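401aa long hypothetical glucose-1-phosphate thymidylyltransferase (Sulfolobus tokodaii, PDB 2GGO) is a bifunctional sugar nucleotidyltransferase and acetyltransferase that takes part in making UDP-N-acetylglucosamine and UDP-N-acetylgalactosamine. Local coordinates at residues 217-222 / 297-302. Numbering follows the deposited sequence.
Sequences DVNKWA and ESVIME
Glu297 OE1 receives the ammonium group of Lys220 in a salt bridge whose hydrogen bond is weak, with NZ 3.1 Å from OE1, and the same oxygen takes part in a long, weak ion pair with Arg352. The other carboxylate oxygen, OE2, stays 3.6 Å from Lys220 NZ, so the lysine favours one oxygen over the other. Two long side chains suit the distance between helix and strand: the glutamate reaches across with its chain extended beyond CG, and the lysine chain bends at chi3 (78°), carrying CE and NZ round to the carboxylate, while Lys220 CD lies 3.7 Å from Glu297 OE1. Lys220 also makes a cation-pi contact with Tyr280. An alanine in place of Glu297 would probably leave both Lys220 and Arg352 without this carboxylate and the lysine end freer to turn. The contact joins two domains: helix 212-225 of the nucleotidyltransferase part lies against one parallel sheet of the left-handed beta-helix built from hexapeptide repeats. Strand 298-300 belongs to that sheet and turns Val299 toward the helix, where a branched, apolar side chain offers two methyls to Asn219. With chi1 at -175°, CG1 is anti to the backbone N and CG2 anti to the carbonyl carbon, so both meet the asparagine: CG2 packs 3.9 Å from Asn219 CB. An asparagine fits this buried place because its amide is satisfied elsewhere: OD1 accepts the backbone N-H of Leu29, and ND2 donates to the carbonyl oxygens of Pro27 and Ile215.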
loop_
_atom_site.group_PDB
_atom_site.type_symbol
_atom_site.label_atom_id
_atom_site.label_comp_id
_atom_site.label_asym_id
_atom_site.label_seq_id
_atom_site.Cartn_x
_atom_site.Cartn_y
_atom_site.Cartn_z
ATOM N N ASP A 217 -6.459 1.980 5.089
ATOM C CA ASP A 217 -6.404 3.413 4.852
ATOM C C ASP A 217 -6.604 3.776 3.356
ATOM O O ASP A 217 -7.653 4.346 2.990
ATOM C CB ASP A 217 -5.062 3.947 5.380
ATOM C CG ASP A 217 -4.908 3.760 6.857
ATOM O OD1 ASP A 217 -5.929 3.449 7.493
ATOM O OD2 ASP A 217 -3.784 3.893 7.411
ATOM N N VAL A 218 -5.672 3.427 2.468
ATOM C CA VAL A 218 -5.866 3.933 1.064
ATOM C C VAL A 218 -7.075 3.383 0.323
ATOM O O VAL A 218 -7.676 4.028 -0.580
ATOM C CB VAL A 218 -4.583 3.817 0.168
ATOM C CG1 VAL A 218 -3.456 4.559 0.809
ATOM C CG2 VAL A 218 -4.183 2.375 0.057
ATOM N N ASN A 219 -7.463 2.163 0.653
ATOM C CA ASN A 219 -8.559 1.553 -0.089
ATOM C C ASN A 219 -9.814 2.214 0.379
ATOM O O ASN A 219 -10.739 2.402 -0.413
ATOM C CB ASN A 219 -8.602 0.041 0.222
ATOM C CG ASN A 219 -7.991 -0.787 -0.825
ATOM O OD1 ASN A 219 -8.611 -1.090 -1.823
ATOM N ND2 ASN A 219 -6.755 -1.197 -0.614
ATOM N N LYS A 220 -9.844 2.623 1.653
ATOM C CA LYS A 220 -11.016 3.372 2.153
ATOM C C LYS A 220 -11.101 4.713 1.453
ATOM O O LYS A 220 -12.109 5.047 0.837
ATOM C CB LYS A 220 -10.928 3.573 3.649
ATOM C CG LYS A 220 -11.336 2.358 4.489
ATOM C CD LYS A 220 -11.199 2.712 5.920
ATOM C CE LYS A 220 -12.400 3.571 6.365
ATOM N NZ LYS A 220 -12.155 3.791 7.795
ATOM N N TRP A 221 -9.999 5.455 1.476
ATOM C CA TRP A 221 -9.957 6.705 0.690
ATOM C C TRP A 221 -10.446 6.550 -0.763
ATOM O O TRP A 221 -11.339 7.254 -1.233
ATOM C CB TRP A 221 -8.562 7.311 0.713
ATOM C CG TRP A 221 -8.630 8.718 0.186
ATOM C CD1 TRP A 221 -8.907 9.850 0.905
ATOM C CD2 TRP A 221 -8.491 9.132 -1.184
ATOM N NE1 TRP A 221 -8.925 10.944 0.066
ATOM C CE2 TRP A 221 -8.679 10.527 -1.219
ATOM C CE3 TRP A 221 -8.201 8.460 -2.378
ATOM C CZ2 TRP A 221 -8.573 11.263 -2.411
ATOM C CZ3 TRP A 221 -8.116 9.168 -3.536
ATOM C CH2 TRP A 221 -8.305 10.563 -3.559
ATOM N N ALA A 222 -9.852 5.628 -1.488
ATOM C CA ALA A 222 -10.234 5.392 -2.855
ATOM C C ALA A 222 -11.713 5.067 -3.079
ATOM O O ALA A 222 -12.296 5.455 -4.105
ATOM C CB ALA A 222 -9.331 4.275 -3.464
ATOM N N GLU A 297 -15.187 -3.287 6.774
ATOM C CA GLU A 297 -13.886 -2.621 6.697
ATOM C C GLU A 297 -12.709 -3.520 6.469
ATOM O O GLU A 297 -11.753 -3.557 7.257
ATOM C CB GLU A 297 -13.607 -1.808 7.947
ATOM C CG GLU A 297 -12.683 -0.650 7.625
ATOM C CD GLU A 297 -12.868 0.504 8.577
ATOM O OE1 GLU A 297 -11.865 0.993 9.140
ATOM O OE2 GLU A 297 -14.035 0.913 8.772
ATOM N N SER A 298 -12.716 -4.226 5.364
ATOM C CA SER A 298 -11.569 -5.088 5.032
ATOM C C SER A 298 -11.352 -5.121 3.550
ATOM O O SER A 298 -12.256 -4.862 2.784
ATOM C CB SER A 298 -11.817 -6.545 5.497
ATOM O OG SER A 298 -12.499 -6.515 6.722
ATOM N N VAL A 299 -10.155 -5.528 3.180
ATOM C CA VAL A 299 -9.725 -5.629 1.826
ATOM C C VAL A 299 -9.456 -7.095 1.647
ATOM O O VAL A 299 -8.646 -7.698 2.377
ATOM C CB VAL A 299 -8.426 -4.816 1.613
ATOM C CG1 VAL A 299 -8.031 -4.826 0.145
ATOM C CG2 VAL A 299 -8.666 -3.344 2.124
ATOM N N ILE A 300 -10.150 -7.676 0.707
ATOM C CA ILE A 300 -10.009 -9.123 0.459
ATOM C C ILE A 300 -9.631 -9.208 -1.028
ATOM O O ILE A 300 -10.377 -8.811 -1.897
ATOM C CB ILE A 300 -11.340 -9.866 0.792
ATOM C CG1 ILE A 300 -11.710 -9.726 2.298
ATOM C CG2 ILE A 300 -11.264 -11.327 0.486
ATOM C CD1 ILE A 300 -13.177 -10.188 2.625
ATOM N N MET A 301 -8.413 -9.680 -1.270
ATOM C CA MET A 301 -7.810 -9.679 -2.586
ATOM C C MET A 301 -8.282 -10.810 -3.486
ATOM O O MET A 301 -9.191 -11.599 -3.148
ATOM C CB MET A 301 -6.280 -9.597 -2.442
ATOM C CG MET A 301 -5.800 -8.321 -1.707
ATOM S SD MET A 301 -4.049 -8.197 -1.323
ATOM C CE MET A 301 -4.104 -6.691 -0.361
ATOM N N GLU A 302 -7.645 -10.891 -4.645
ATOM C CA GLU A 302 -8.142 -11.613 -5.830
ATOM C C GLU A 302 -8.479 -13.081 -5.573
ATOM O O GLU A 302 -7.601 -13.830 -5.159
ATOM C CB GLU A 302 -7.049 -11.591 -6.923
ATOM C CG GLU A 302 -6.618 -10.203 -7.390
ATOM C CD GLU A 302 -5.439 -9.598 -6.622
ATOM O OE1 GLU A 302 -5.116 -10.062 -5.523
ATOM O OE2 GLU A 302 -4.818 -8.625 -7.128
#